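Local coordinates for protein phosphoribosylaminoimidazole carboxylase (Treponema denticola, PDB 5C5D) that catalyses the reversible carboxylation of 5-aminoimidazole ribonucleotide (AIR) with CO2 to give CAIR in de novo purine biosynthesis, at residues 12-17 against 87-92; 7-12 against 34-39; 68-73 against 100-105. The protein carries 1 engineered substitution. All coordinates share one frame; numbering follows the deposited sequence.

Contact 1: residues 12-17 against 87-92; sequences SSDMGH and CPPPSD. With EDO (1,2-ethanediol), chain I.
The imidazole of H17 lies against the extended proline-rich loop 87-92 and meets P89 over one face and C87 O at the NE2 edge. P89 CA stands 3.8 Å from the ring centroid and only 11° off the ring normal, a CH-pi contact. At the edge H17 NE2 donates to C87 O at 3.1 Å. This bond is bent, 135° at the hydrogen, and NE2 approaches well above the carbonyl plane. With CG anti to the backbone N (chi1 -172°), the ring swings out from the first turn of helix 15-27 to reach both partners. The P90 ring approaches H17 obliquely, P90 CD lying 3.9 Å from H17 ND1. The loop follows strand 84-86 of the parallel alpha/beta sheet, so the contact ties the start of helix 15-27 to a strand two places away from strand 4-9. D14, a substrate-binding residue at the helix N-cap position, crosses P89, its OD1 3.7 Å from P89 CG; its carboxylate makes no capping bond, and OD2 turns back to S11 N. Further along the loop, 1,2-ethanediol, probably from the crystallisation liquor, takes a nearly straight bond from S91 N to its O2 (3.1 Å).

Contact 2: residues 7-12 against 34-39; sequences ILMGSS and IRIGDA. Engineered in segment 34-39: D38 (natural residue Ser).
Three backbone bonds join I7 and M9 to R35 and G37, in the parallel register I7-I34, L8-R35, M9-I36. R35 N donates to I7 O at 2.9 Å, M9 N to R35 O at 2.9 Å, and G37 N to M9 O at 2.8 Å. Each is nearly straight at the hydrogen. CA-H...O contacts accompany these bonds and carry the pairing past the last bridge, where G10 CA approaches G37 O at 3.3 Å with 172° at the hydrogen. The two strands belong to the beta-alpha-beta unit of strand 4-9, helix 15-27 and strand 31-36, strand 31-36 being the outermost on its side within this chain; D154 of the second subunit meets this edge, accepting from I36 N. The local axes lie 4.7 Å apart, 23° from parallel. Apolar packing follows on the face of I7, M9, I34 and I36. M9 starts with CG wedged between its backbone N and carbonyl carbon (chi1 75°) and bends again at chi3, which carries CE across to I34 CG2; at 3.3 Å this pair is tighter than normal. M9 CG lies against I36 CG1, while I36 CD1 reaches S12 CB at 3.7 Å. On the other face L8 CD1 rests beside R35 CB and G37 N. The polar ends bond outside the two segments: the R35 guanidinium forms a salt bridge with D154 of the second subunit, and the carboxylate of D38, engineered at a substrate-binding position, accepts from K41 N through OD2.

Contact 3: residues 68-73 against 100-105; sequences RSNALS and YSSLRM
The segment 68-73, which runs from a loop into helix 72-79, passes beside the last turn of helix 99-103 and comes nearest where the CA atoms of S69 and S101 are 5.5 Å apart. The S101 hydroxyl meets the backbone there: N70 N donates to S101 OG at 2.8 Å, with 173° at the hydrogen. A chi1 of 71° sets that OG between its own backbone N and carbonyl carbon, facing the passing chain at N70, and the same oxygen is also bonded to the carbonyl O of D98. One residue on, S102 OG receives the N70 amide: N70 ND2 to S102 OG measures 2.9 Å and is nearly straight. A chi1 of 176° points the N70 side chain away from its own main chain, toward the serines. S102 OG lies close to the amide plane, as does S73 OG, which takes the second bond from N70 ND2 (2.8 Å). The carbonyl end of the same group, N70 OD1, accepts from S73 N at 3.0 Å, a capping bond where the chain turns into helix 72-79. S69, a substrate-binding residue, brings its OG to 3.9 Å from S101 CB, but its hydroxyl bonds to the carbonyl O of S101 of the third subunit. R104, just past the end of helix 99-103, forms a salt bridge with D98 of that subunit. Bonds to S102 OG, S73 OG and S73 N together restrict rotation of the buried N70 amide and identify its oxygen and nitrogen ends. The chemistry therefore couples the capping of one helix to the serines of another, next to a subunit interface and a substrate-binding loop.

Contacts 1 and 2 have centres about 11 Å apart and share S12, with M15 CE of contact 1 lying 3.5 Å from M9 CE of contact 2. Contact 3 is centred about 13 Å from contact 1, where S102 touches P88, and about 15 Å from contact 2, where L72 packs on L8, G10, G37 and A39. Contact 2 closes along the chain before contact 3 opens; the segments of contact 1 alternate with those of both. Contact 2 pairs strands 4-9 and 31-36, which helix 15-27 links, and contact 1 joins that helix's start to the loop after strand 84-86. Loops following parallel strands 4-9, 31-36 and 60-65 carry S11, D14, D38 and S69, consistent with a substrate site at the sheet's C-terminal edge.

Contact 1: residues 12-17 against 87-92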
# COMPACT_ATOMS: atom_id res chain seq x y z
N SER D 12 3.82 -25.06 -15.67
CA SER D 12 4.31 -26.19 -14.90
C SER D 12 5.03 -25.72 -13.63
O SER D 12 5.22 -26.51 -12.71
CB SER D 12 5.24 -27.06 -15.73
OG SER D 12 6.42 -26.38 -16.12
N SER D 13 5.42 -24.45 -13.58
CA SER D 13 6.11 -23.95 -12.40
C SER D 13 5.18 -23.94 -11.20
O SER D 13 5.66 -23.86 -10.06
CB SER D 13 6.68 -22.54 -12.66
OG SER D 13 5.65 -21.58 -12.85
N ASP D 14 3.87 -24.02 -11.45
CA ASP D 14 2.85 -24.03 -10.40
C ASP D 14 2.50 -25.42 -9.87
O ASP D 14 1.56 -25.55 -9.08
CB ASP D 14 1.52 -23.39 -10.88
CG ASP D 14 1.68 -22.01 -11.52
OD1 ASP D 14 2.29 -21.14 -10.87
OD2 ASP D 14 1.11 -21.77 -12.64
N MET D 15 3.23 -26.45 -10.26
CA MET D 15 2.78 -27.82 -10.02
C MET D 15 2.69 -28.12 -8.52
O MET D 15 1.75 -28.78 -8.07
CB MET D 15 3.72 -28.81 -10.73
CG MET D 15 3.38 -30.28 -10.56
SD MET D 15 1.73 -30.72 -11.19
CE MET D 15 1.94 -30.40 -12.94
N GLY D 16 3.62 -27.59 -7.73
CA GLY D 16 3.59 -27.84 -6.29
C GLY D 16 2.32 -27.34 -5.63
O GLY D 16 1.76 -28.00 -4.75
N HIS D 17 1.87 -26.17 -6.06
CA HIS D 17 0.63 -25.57 -5.58
C HIS D 17 -0.57 -26.41 -5.98
O HIS D 17 -1.43 -26.73 -5.17
CB HIS D 17 0.56 -24.15 -6.15
CG HIS D 17 -0.56 -23.32 -5.62
ND1 HIS D 17 -0.51 -22.73 -4.37
CD2 HIS D 17 -1.73 -22.94 -6.17
CE1 HIS D 17 -1.62 -22.03 -4.18
NE2 HIS D 17 -2.37 -22.13 -5.27
N CYS D 87 -7.41 -19.97 -7.42
CA CYS D 87 -6.52 -20.16 -6.29
C CYS D 87 -5.11 -19.87 -6.78
O CYS D 87 -4.37 -20.79 -7.16
CB CYS D 87 -6.65 -21.57 -5.74
SG CYS D 87 -5.66 -21.81 -4.23
N PRO D 88 -4.74 -18.58 -6.80
CA PRO D 88 -3.44 -18.21 -7.36
C PRO D 88 -2.32 -18.64 -6.41
O PRO D 88 -2.56 -18.77 -5.20
CB PRO D 88 -3.53 -16.70 -7.49
CG PRO D 88 -4.48 -16.28 -6.42
CD PRO D 88 -5.51 -17.39 -6.38
N PRO D 89 -1.12 -18.87 -6.95
CA PRO D 89 0.02 -19.18 -6.11
C PRO D 89 0.38 -17.96 -5.30
O PRO D 89 0.08 -16.84 -5.70
CB PRO D 89 1.12 -19.55 -7.10
CG PRO D 89 0.78 -18.81 -8.35
CD PRO D 89 -0.73 -18.67 -8.36
N PRO D 90 1.00 -18.16 -4.14
CA PRO D 90 1.29 -16.98 -3.34
C PRO D 90 2.49 -16.22 -3.89
O PRO D 90 3.39 -16.82 -4.48
CB PRO D 90 1.58 -17.56 -1.95
CG PRO D 90 2.09 -18.94 -2.24
CD PRO D 90 1.25 -19.41 -3.40
N SER D 91 2.47 -14.91 -3.74
CA SER D 91 3.60 -14.10 -4.15
C SER D 91 3.74 -12.93 -3.22
O SER D 91 2.73 -12.38 -2.78
CB SER D 91 3.44 -13.56 -5.57
OG SER D 91 4.52 -12.69 -5.83
N ASP D 92 4.98 -12.56 -2.96
CA ASP D 92 5.26 -11.40 -2.13
C ASP D 92 5.72 -10.22 -2.96
O ASP D 92 6.08 -9.17 -2.43
CB ASP D 92 6.33 -11.74 -1.09
CG ASP D 92 5.87 -12.79 -0.07
OD1 ASP D 92 4.77 -12.62 0.50
OD2 ASP D 92 6.61 -13.78 0.16
C1 EDO I . -1.03 -13.23 -4.88
O1 EDO I . -1.75 -14.44 -4.70
C2 EDO I . -0.71 -12.72 -3.50
O2 EDO I . -0.19 -13.80 -2.70

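Contact 2: residues 7-12 against 34-39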
# COMPACT_ATOMS: atom_id res chain seq x y z
N ILE D 7 -8.09 -29.22 -12.23
CA ILE D 7 -7.11 -28.26 -11.73
C ILE D 7 -6.27 -27.83 -12.89
O ILE D 7 -5.50 -28.63 -13.43
CB ILE D 7 -6.23 -28.87 -10.64
CG1 ILE D 7 -7.10 -29.42 -9.52
CG2 ILE D 7 -5.25 -27.81 -10.10
CD1 ILE D 7 -6.32 -30.23 -8.48
N LEU D 8 -6.44 -26.58 -13.33
CA LEU D 8 -5.75 -26.08 -14.52
C LEU D 8 -4.81 -24.95 -14.16
O LEU D 8 -5.23 -23.94 -13.58
CB LEU D 8 -6.76 -25.60 -15.57
CG LEU D 8 -6.14 -24.91 -16.78
CD1 LEU D 8 -5.20 -25.82 -17.55
CD2 LEU D 8 -7.25 -24.39 -17.68
N MET D 9 -3.53 -25.13 -14.47
CA MET D 9 -2.53 -24.14 -14.10
C MET D 9 -1.87 -23.55 -15.35
O MET D 9 -1.75 -24.21 -16.38
CB MET D 9 -1.47 -24.80 -13.21
CG MET D 9 -0.55 -25.68 -13.97
SD MET D 9 0.50 -26.67 -12.85
CE MET D 9 -0.62 -28.01 -12.51
N GLY D 10 -1.43 -22.30 -15.24
CA GLY D 10 -0.89 -21.59 -16.38
C GLY D 10 0.50 -22.02 -16.74
O GLY D 10 0.91 -21.86 -17.88
N SER D 11 1.22 -22.58 -15.77
CA SER D 11 2.60 -22.99 -15.97
C SER D 11 2.96 -24.20 -15.13
O SER D 11 2.51 -24.33 -13.99
CB SER D 11 3.55 -21.84 -15.62
OG SER D 11 4.88 -22.28 -15.52
N SER D 12 3.82 -25.06 -15.67
CA SER D 12 4.31 -26.19 -14.90
C SER D 12 5.03 -25.72 -13.63
O SER D 12 5.22 -26.51 -12.71
CB SER D 12 5.24 -27.06 -15.73
OG SER D 12 6.42 -26.38 -16.12
N ILE D 34 -5.24 -32.88 -13.34
CA ILE D 34 -4.29 -31.77 -13.33
C ILE D 34 -3.80 -31.53 -14.74
O ILE D 34 -3.33 -32.45 -15.41
CB ILE D 34 -3.10 -32.06 -12.44
CG1 ILE D 34 -3.57 -32.20 -11.01
CG2 ILE D 34 -2.07 -30.92 -12.55
CD1 ILE D 34 -2.48 -32.60 -10.03
N ARG D 35 -3.94 -30.28 -15.17
CA ARG D 35 -3.61 -29.88 -16.53
C ARG D 35 -2.85 -28.56 -16.53
O ARG D 35 -2.93 -27.78 -15.59
CB ARG D 35 -4.85 -29.75 -17.39
CG ARG D 35 -5.76 -30.98 -17.44
CD ARG D 35 -5.05 -32.13 -18.12
NE ARG D 35 -4.67 -31.84 -19.50
CZ ARG D 35 -5.45 -32.03 -20.56
NH1 ARG D 35 -6.67 -32.54 -20.45
NH2 ARG D 35 -4.97 -31.75 -21.77
N ILE D 36 -2.14 -28.34 -17.62
CA ILE D 36 -1.38 -27.13 -17.85
C ILE D 36 -1.81 -26.43 -19.13
O ILE D 36 -1.92 -27.05 -20.18
CB ILE D 36 0.13 -27.45 -17.93
CG1 ILE D 36 0.62 -28.00 -16.59
CG2 ILE D 36 0.93 -26.20 -18.24
CD1 ILE D 36 2.01 -28.64 -16.68
N GLY D 37 -2.02 -25.13 -19.04
CA GLY D 37 -2.32 -24.34 -20.21
C GLY D 37 -2.42 -22.88 -19.85
O GLY D 37 -2.97 -22.53 -18.81
N ASP D 38 -1.87 -22.05 -20.73
CA ASP D 38 -1.80 -20.63 -20.51
C ASP D 38 -2.81 -19.89 -21.37
O ASP D 38 -2.97 -20.16 -22.56
CB ASP D 38 -0.39 -20.11 -20.81
CG ASP D 38 -0.25 -18.65 -20.51
OD1 ASP D 38 -0.20 -18.27 -19.31
OD2 ASP D 38 -0.27 -17.86 -21.47
N ALA D 39 -3.50 -18.93 -20.75
CA ALA D 39 -4.56 -18.19 -21.43
C ALA D 39 -4.09 -17.36 -22.61
O ALA D 39 -4.81 -17.23 -23.59
CB ALA D 39 -5.26 -17.27 -20.44

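Contact 3: residues 68-73 against 100-105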
# COMPACT_ATOMS: atom_id res chain seq x y z
N ARG D 68 1.45 -14.09 -11.26
CA ARG D 68 1.55 -12.76 -11.83
C ARG D 68 0.17 -12.25 -12.10
O ARG D 68 -0.72 -12.48 -11.28
CB ARG D 68 2.45 -12.79 -13.05
CG ARG D 68 3.82 -13.24 -12.64
CD ARG D 68 4.83 -13.10 -13.76
NE ARG D 68 6.16 -13.28 -13.22
CZ ARG D 68 7.29 -13.05 -13.88
NH1 ARG D 68 7.25 -12.63 -15.14
NH2 ARG D 68 8.45 -13.24 -13.28
N SER D 69 -0.05 -11.55 -13.20
CA SER D 69 -1.39 -11.11 -13.53
C SER D 69 -2.22 -12.29 -14.00
O SER D 69 -1.96 -12.89 -15.05
CB SER D 69 -1.33 -10.03 -14.60
OG SER D 69 -2.63 -9.58 -14.94
N ASN D 70 -3.21 -12.64 -13.20
CA ASN D 70 -4.03 -13.81 -13.47
C ASN D 70 -5.12 -13.54 -14.49
O ASN D 70 -6.17 -12.97 -14.15
CB ASN D 70 -4.65 -14.31 -12.18
CG ASN D 70 -5.60 -15.49 -12.39
OD1 ASN D 70 -5.70 -16.07 -13.47
ND2 ASN D 70 -6.29 -15.85 -11.32
N ALA D 71 -4.87 -13.93 -15.73
CA ALA D 71 -5.88 -13.87 -16.78
C ALA D 71 -6.56 -15.23 -16.97
O ALA D 71 -7.64 -15.30 -17.56
CB ALA D 71 -5.26 -13.44 -18.09
N LEU D 72 -5.97 -16.30 -16.46
CA LEU D 72 -6.54 -17.65 -16.68
C LEU D 72 -7.89 -17.84 -16.02
O LEU D 72 -8.79 -18.41 -16.62
CB LEU D 72 -5.57 -18.70 -16.17
CG LEU D 72 -5.96 -20.16 -16.40
CD1 LEU D 72 -6.01 -20.51 -17.87
CD2 LEU D 72 -4.96 -21.06 -15.69
N SER D 73 -8.03 -17.37 -14.79
CA SER D 73 -9.25 -17.67 -14.06
C SER D 73 -10.47 -17.05 -14.78
O SER D 73 -11.48 -17.72 -14.97
CB SER D 73 -9.17 -17.21 -12.61
OG SER D 73 -8.13 -17.92 -11.92
N TYR D 100 -4.87 -8.56 -6.74
CA TYR D 100 -5.93 -7.72 -7.33
C TYR D 100 -6.33 -8.19 -8.72
O TYR D 100 -7.49 -8.02 -9.11
CB TYR D 100 -5.53 -6.25 -7.35
CG TYR D 100 -5.50 -5.74 -5.95
CD1 TYR D 100 -6.70 -5.52 -5.27
CD2 TYR D 100 -4.31 -5.60 -5.27
CE1 TYR D 100 -6.70 -5.11 -3.99
CE2 TYR D 100 -4.32 -5.17 -3.96
CZ TYR D 100 -5.53 -4.94 -3.35
OH TYR D 100 -5.56 -4.52 -2.02
N SER D 101 -5.41 -8.82 -9.46
CA SER D 101 -5.77 -9.36 -10.78
C SER D 101 -6.75 -10.52 -10.72
O SER D 101 -7.45 -10.78 -11.71
CB SER D 101 -4.50 -9.79 -11.56
OG SER D 101 -3.88 -10.96 -11.02
N SER D 102 -6.79 -11.24 -9.60
CA SER D 102 -7.79 -12.29 -9.39
C SER D 102 -9.08 -11.69 -8.82
O SER D 102 -10.16 -12.23 -9.11
CB SER D 102 -7.28 -13.38 -8.46
OG SER D 102 -6.18 -14.10 -9.00
N LEU D 103 -8.98 -10.63 -8.02
CA LEU D 103 -10.19 -9.99 -7.40
C LEU D 103 -11.09 -9.22 -8.39
O LEU D 103 -12.32 -9.36 -8.35
CB LEU D 103 -9.78 -9.01 -6.27
CG LEU D 103 -9.33 -9.55 -4.89
CD1 LEU D 103 -8.65 -8.46 -4.09
CD2 LEU D 103 -10.53 -10.09 -4.12
N ARG D 104 -10.49 -8.40 -9.23
CA ARG D 104 -11.21 -7.35 -9.96
C ARG D 104 -11.76 -7.78 -11.31
O ARG D 104 -11.28 -7.40 -12.38
CB ARG D 104 -10.28 -6.15 -10.12
CG ARG D 104 -10.02 -5.47 -8.78
CD ARG D 104 -11.13 -4.49 -8.49
NE ARG D 104 -11.02 -3.31 -9.36
CZ ARG D 104 -11.97 -2.42 -9.60
NH1 ARG D 104 -13.19 -2.56 -9.10
NH2 ARG D 104 -11.71 -1.36 -10.36
N MET D 105 -12.78 -8.61 -11.22
CA MET D 105 -13.45 -9.14 -12.41
C MET D 105 -14.51 -8.16 -12.91
O MET D 105 -15.09 -7.39 -12.12
CB MET D 105 -14.07 -10.49 -12.06
CG MET D 105 -13.08 -11.58 -11.73
SD MET D 105 -12.01 -12.04 -13.09
CE MET D 105 -10.47 -11.12 -12.76